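Local coordinates for protein myosin-I heavy chain (Dictyostelium discoideum, PDB 5EJR) that is an actin-based motor myosin with ATPase activity, acting in early phagocytosis and adhesion, of which this chain is the C-terminal MyTH4-FERM part of the tail, at residues S92-S95 with R96-N100; L362-T365 with K366-R370. All coordinates share one frame; numbering follows the deposited sequence.

Contact 1. Residues S92-S95 with R96-N100; sequences SIIS and RGIEN
Ile94 and Ile98 meet one turn apart on helix 86-99. Their side chains cross at a slant, and Ile94 CG2 lies 3.7 Å from Ile98 CD1. Nearer the backbone on the same branch, Ile98 CG1 is 3.4 Å from Ile94 O. Ile93 and Ile94 are buried; they press on Leu130 and Phe133 of helix 121-137. This is the helical bundle of the MyTH4 domain, and the contact lies in the last turns of one of its helices. Regular bonds four residues apart hold these turns, such as Ile98 N to Ile94 O at 2.8 Å. The Arg96 chain leaves the helix extended, then bends at chi3 (-62°), which brings the guanidinium back beside Ser92, with Ser92 O over one face. Arg96 NH1 is then bound by Asn67 and Glu70 of helix 58-75, and Glu70 also bonds Ser92 OG. Glu99 is on the solvent side. Ser95 OG donates to Glu99 OE1 at 2.9 Å, from above the carboxylate plane, 42° out of it. Asn100 leaves the helix, and Arg96 O accepts both its backbone N and, on a lone pair at 3.1 Å, its ND2.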
ATOM      1  N   SER A  92       2.102  -5.491  15.584  1.00 30.98           N
ATOM      2  CA  SER A  92       3.302  -5.874  16.348  1.00 31.11           C
ATOM      3  C   SER A  92       3.398  -7.398  16.469  1.00 34.70           C
ATOM      4  O   SER A  92       4.447  -7.964  16.155  1.00 31.99           O
ATOM      5  CB  SER A  92       3.286  -5.226  17.730  1.00 35.41           C
ATOM      6  OG  SER A  92       4.432  -5.593  18.476  1.00 44.80           O
ATOM      7  N   ILE A  93       2.269  -8.067  16.849  1.00 32.24           N
ATOM      8  CA  ILE A  93       2.166  -9.517  17.008  1.00 31.66           C
ATOM      9  C   ILE A  93       2.459 -10.231  15.716  1.00 34.46           C
ATOM     10  O   ILE A  93       3.224 -11.192  15.722  1.00 34.75           O
ATOM     11  CB  ILE A  93       0.789  -9.953  17.602  1.00 35.23           C
ATOM     12  CG1 ILE A  93       0.549  -9.329  18.996  1.00 35.97           C
ATOM     13  CG2 ILE A  93       0.646 -11.494  17.656  1.00 35.84           C
ATOM     14  CD1 ILE A  93      -0.905  -9.352  19.471  1.00 35.59           C
ATOM     15  N   ILE A  94       1.838  -9.791  14.611  1.00 32.06           N
ATOM     16  CA  ILE A  94       2.046 -10.459  13.332  1.00 32.18           C
ATOM     17  C   ILE A  94       3.471 -10.189  12.833  1.00 34.38           C
ATOM     18  O   ILE A  94       4.105 -11.116  12.325  1.00 33.45           O
ATOM     19  CB  ILE A  94       0.910 -10.157  12.316  1.00 35.31           C
ATOM     20  CG1 ILE A  94      -0.313 -11.076  12.619  1.00 35.93           C
ATOM     21  CG2 ILE A  94       1.357 -10.335  10.858  1.00 35.79           C
ATOM     22  CD1 ILE A  94      -1.569 -10.422  12.443  1.00 43.58           C
ATOM     23  N   SER A  95       4.000  -8.976  13.076  1.00 30.98           N
ATOM     24  CA  SER A  95       5.383  -8.632  12.692  1.00 31.59           C
ATOM     25  C   SER A  95       6.349  -9.583  13.418  1.00 36.72           C
ATOM     26  O   SER A  95       7.207 -10.200  12.774  1.00 34.84           O
ATOM     27  CB  SER A  95       5.695  -7.176  13.026  1.00 34.30           C
ATOM     28  OG  SER A  95       7.085  -6.910  12.912  1.00 44.51           O
ATOM     29  N   ARG A  96       6.132  -9.779  14.751  1.00 34.52           N
ATOM     30  CA  ARG A  96       6.944 -10.701  15.552  1.00 34.79           C
ATOM     31  C   ARG A  96       6.895 -12.110  14.955  1.00 40.97           C
ATOM     32  O   ARG A  96       7.936 -12.744  14.816  1.00 40.72           O
ATOM     33  CB  ARG A  96       6.499 -10.674  17.026  1.00 32.23           C
ATOM     34  CG  ARG A  96       7.376 -11.496  17.988  1.00 33.38           C
ATOM     35  CD  ARG A  96       6.953 -11.345  19.433  1.00 36.16           C
ATOM     36  NE  ARG A  96       7.054  -9.968  19.932  1.00 37.12           N
ATOM     37  CZ  ARG A  96       6.025  -9.137  20.078  1.00 51.33           C
ATOM     38  NH1 ARG A  96       4.795  -9.525  19.749  1.00 27.25           N
ATOM     39  NH2 ARG A  96       6.217  -7.907  20.534  1.00 41.73           N
ATOM     40  N   GLY A  97       5.704 -12.560  14.548  1.00 37.56           N
ATOM     41  CA  GLY A  97       5.537 -13.868  13.923  1.00 36.94           C
ATOM     42  C   GLY A  97       6.210 -14.014  12.575  1.00 38.81           C
ATOM     43  O   GLY A  97       6.792 -15.064  12.290  1.00 38.06           O
ATOM     44  N   ILE A  98       6.117 -12.963  11.727  1.00 34.46           N
ATOM     45  CA  ILE A  98       6.749 -12.903  10.390  1.00 34.38           C
ATOM     46  C   ILE A  98       8.286 -13.064  10.503  1.00 42.37           C
ATOM     47  O   ILE A  98       8.848 -13.975   9.887  1.00 42.12           O
ATOM     48  CB  ILE A  98       6.361 -11.579   9.625  1.00 35.57           C
ATOM     49  CG1 ILE A  98       4.915 -11.637   9.074  1.00 34.64           C
ATOM     50  CG2 ILE A  98       7.357 -11.248   8.501  1.00 36.18           C
ATOM     51  CD1 ILE A  98       4.343 -10.293   8.617  1.00 41.92           C
ATOM     52  N   GLU A  99       8.942 -12.189  11.302  1.00 40.64           N
ATOM     53  CA  GLU A  99      10.398 -12.161  11.428  1.00 41.91           C
ATOM     54  C   GLU A  99      10.981 -13.207  12.401  1.00 46.28           C
ATOM     55  O   GLU A  99      12.110 -13.655  12.179  1.00 45.79           O
ATOM     56  CB  GLU A  99      10.923 -10.749  11.739  1.00 44.02           C
ATOM     57  CG  GLU A  99      10.427 -10.111  13.025  1.00 59.01           C
ATOM     58  CD  GLU A  99       9.959  -8.672  12.894  1.00 90.29           C
ATOM     59  OE1 GLU A  99       9.418  -8.314  11.821  1.00 81.81           O
ATOM     60  OE2 GLU A  99      10.066  -7.924  13.893  1.00 91.99           O
ATOM     61  N   ASN A 100      10.234 -13.607  13.445  1.00 42.57           N
ATOM     62  CA  ASN A 100      10.715 -14.639  14.368  1.00 42.21           C
ATOM     63  C   ASN A 100       9.942 -15.909  14.075  1.00 44.79           C
ATOM     64  O   ASN A 100       8.916 -16.216  14.684  1.00 43.48           O
ATOM     65  CB  ASN A 100      10.633 -14.196  15.820  1.00 44.55           C
ATOM     66  CG  ASN A 100      11.375 -12.917  16.072  1.00 63.43           C
ATOM     67  OD1 ASN A 100      12.604 -12.907  16.218  1.00 59.01           O
ATOM     68  ND2 ASN A 100      10.644 -11.808  16.088  1.00 50.34           N
TER

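Contact 2. Residues L362-T365 with K366-R370; sequences LVLT and KEVVR
The carboxylate of Glu367 and the carbonyl of Thr365 are the flat groups here. Glu367 bends at chi2 (65°) and turns its carboxylate back to Thr365. Its OE1 comes to 3.6 Å from Thr365 OG1 and 3.7 Å from Thr365 CB, a loose approach. Val369 N donates to the Thr365 carbonyl O at 3.1 Å, tilted 18° from the carbonyl plane. Val368 N reaches the same oxygen only weakly. Its better bond is to Thr365 OG1, at 3.2 Å. Thr365 OG1 sits between its own backbone N and carbonyl carbon (chi1 68°), which points it at Val368 N. Beside the cap the packing is apolar. The side chains of Leu364 and Val368 cross at about a right angle, with Leu364 CD1 3.8 Å from Val368 CG1. Both also touch Ile352 of helix 341-355, while Val369 rests on Ile387 of helix 383-394. Lys366 and Glu367 are on the exposed side. A threonine whose side chain accepts from the N-H three residues on is a classic N-cap, here opening helix 366-370 in the helical central lobe of the FERM domain.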
ATOM      1  N   LEU A 362     -15.925  37.172 -24.371  1.00 40.00           N
ATOM      2  CA  LEU A 362     -14.877  37.172 -23.355  1.00 37.35           C
ATOM      3  C   LEU A 362     -14.558  38.520 -22.709  1.00 35.49           C
ATOM      4  O   LEU A 362     -14.145  39.468 -23.375  1.00 36.13           O
ATOM      5  CB  LEU A 362     -13.581  36.552 -23.884  1.00 37.19           C
ATOM      6  CG  LEU A 362     -12.456  36.403 -22.840  1.00 42.20           C
ATOM      7  CD1 LEU A 362     -12.761  35.280 -21.813  1.00 41.76           C
ATOM      8  CD2 LEU A 362     -11.121  36.245 -23.501  1.00 42.87           C
ATOM      9  N   VAL A 363     -14.711  38.580 -21.393  1.00 26.48           N
ATOM     10  CA  VAL A 363     -14.287  39.743 -20.625  1.00 24.61           C
ATOM     11  C   VAL A 363     -13.127  39.209 -19.758  1.00 25.47           C
ATOM     12  O   VAL A 363     -13.361  38.404 -18.861  1.00 21.72           O
ATOM     13  CB  VAL A 363     -15.426  40.404 -19.826  1.00 28.92           C
ATOM     14  CG1 VAL A 363     -14.913  41.590 -19.025  1.00 29.20           C
ATOM     15  CG2 VAL A 363     -16.560  40.840 -20.754  1.00 29.36           C
ATOM     16  N   LEU A 364     -11.881  39.597 -20.082  1.00 20.91           N
ATOM     17  CA  LEU A 364     -10.698  39.117 -19.380  1.00 21.03           C
ATOM     18  C   LEU A 364     -10.495  39.860 -18.060  1.00 25.14           C
ATOM     19  O   LEU A 364     -10.519  41.091 -18.028  1.00 25.78           O
ATOM     20  CB  LEU A 364      -9.475  39.255 -20.305  1.00 21.63           C
ATOM     21  CG  LEU A 364      -8.184  38.553 -19.948  1.00 27.45           C
ATOM     22  CD1 LEU A 364      -8.387  37.034 -19.700  1.00 27.41           C
ATOM     23  CD2 LEU A 364      -7.145  38.801 -21.031  1.00 26.88           C
ATOM     24  N   THR A 365     -10.336  39.116 -16.962  1.00 19.96           N
ATOM     25  CA  THR A 365     -10.191  39.710 -15.621  1.00 19.64           C
ATOM     26  C   THR A 365      -9.072  39.008 -14.879  1.00 22.16           C
ATOM     27  O   THR A 365      -8.583  37.969 -15.352  1.00 19.85           O
ATOM     28  CB  THR A 365     -11.527  39.568 -14.828  1.00 29.06           C
ATOM     29  OG1 THR A 365     -11.788  38.195 -14.515  1.00 20.20           O
ATOM     30  CG2 THR A 365     -12.731  40.193 -15.536  1.00 27.93           C
ATOM     31  N   LYS A 366      -8.709  39.532 -13.680  1.00 20.44           N
ATOM     32  CA  LYS A 366      -7.719  38.936 -12.797  1.00 19.25           C
ATOM     33  C   LYS A 366      -8.202  37.548 -12.441  1.00 21.98           C
ATOM     34  O   LYS A 366      -7.407  36.619 -12.458  1.00 20.40           O
ATOM     35  CB  LYS A 366      -7.569  39.744 -11.495  1.00 23.24           C
ATOM     36  CG  LYS A 366      -6.816  41.049 -11.664  1.00 35.39           C
ATOM     37  CD  LYS A 366      -6.793  41.846 -10.363  1.00 37.06           C
ATOM     38  CE  LYS A 366      -6.049  43.154 -10.524  1.00 40.27           C
ATOM     39  NZ  LYS A 366      -5.825  43.824  -9.209  1.00 48.48           N
ATOM     40  N   GLU A 367      -9.515  37.403 -12.162  1.00 18.87           N
ATOM     41  CA  GLU A 367     -10.127  36.143 -11.757  1.00 20.28           C
ATOM     42  C   GLU A 367     -10.011  35.071 -12.855  1.00 22.21           C
ATOM     43  O   GLU A 367      -9.742  33.912 -12.543  1.00 21.39           O
ATOM     44  CB  GLU A 367     -11.575  36.362 -11.275  1.00 23.02           C
ATOM     45  CG  GLU A 367     -11.703  37.242 -10.022  1.00 35.66           C
ATOM     46  CD  GLU A 367     -11.295  38.716 -10.074  1.00 60.06           C
ATOM     47  OE1 GLU A 367     -11.447  39.367 -11.140  1.00 32.52           O
ATOM     48  OE2 GLU A 367     -10.811  39.218  -9.032  1.00 45.81           O
ATOM     49  N   VAL A 368     -10.128  35.471 -14.132  1.00 17.22           N
ATOM     50  CA  VAL A 368      -9.959  34.544 -15.264  1.00 15.07           C
ATOM     51  C   VAL A 368      -8.487  34.096 -15.353  1.00 17.37           C
ATOM     52  O   VAL A 368      -8.235  32.901 -15.525  1.00 14.55           O
ATOM     53  CB  VAL A 368     -10.505  35.141 -16.598  1.00 17.83           C
ATOM     54  CG1 VAL A 368     -10.170  34.252 -17.796  1.00 15.80           C
ATOM     55  CG2 VAL A 368     -12.020  35.355 -16.511  1.00 18.12           C
ATOM     56  N   VAL A 369      -7.531  35.036 -15.195  1.00 15.02           N
ATOM     57  CA  VAL A 369      -6.084  34.742 -15.250  1.00 15.36           C
ATOM     58  C   VAL A 369      -5.688  33.702 -14.177  1.00 17.41           C
ATOM     59  O   VAL A 369      -4.957  32.752 -14.492  1.00 15.57           O
ATOM     60  CB  VAL A 369      -5.195  36.011 -15.193  1.00 18.60           C
ATOM     61  CG1 VAL A 369      -3.702  35.660 -15.054  1.00 16.52           C
ATOM     62  CG2 VAL A 369      -5.434  36.890 -16.407  1.00 18.28           C
ATOM     63  N   ARG A 370      -6.236  33.851 -12.944  1.00 14.52           N
ATOM     64  CA  ARG A 370      -5.982  32.920 -11.838  1.00 14.17           C
ATOM     65  C   ARG A 370      -6.509  31.492 -12.118  1.00 18.13           C
ATOM     66  O   ARG A 370      -6.085  30.574 -11.459  1.00 17.62           O
ATOM     67  CB  ARG A 370      -6.613  33.439 -10.540  1.00 14.81           C
ATOM     68  CG  ARG A 370      -6.078  34.785 -10.082  1.00 20.01           C
ATOM     69  CD  ARG A 370      -4.565  34.814  -9.888  1.00 17.57           C
ATOM     70  NE  ARG A 370      -4.086  33.844  -8.891  1.00 18.38           N
ATOM     71  CZ  ARG A 370      -4.150  33.996  -7.572  1.00 22.64           C
ATOM     72  NH1 ARG A 370      -4.761  35.049  -7.045  1.00 14.30           N
ATOM     73  NH2 ARG A 370      -3.643  33.080  -6.773  1.00 19.56           N
TER

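How the contacts relate
From the N terminus, contact 1 comes first, in the MyTH4 domain, and contact 2 follows far along the chain, in the FERM domain. They are in series and neither nest nor cross. Each joins two segments that follow one another directly, so it closes no more than a helical turn. Contact 1 lies at the end of helix 86-99, where this helix meets helices 58-75 and 121-137. Contact 2 is at the start of helix 366-370, where the loop after helix 341-355 ends, and its residues also touch helix 383-394. The two sit on opposite sides of the chain's centre. The centres of contact 1 and contact 2 are about 59 Å apart. The nearest atoms of contact 1 and contact 2 are about 45 Å apart, so they do not meet.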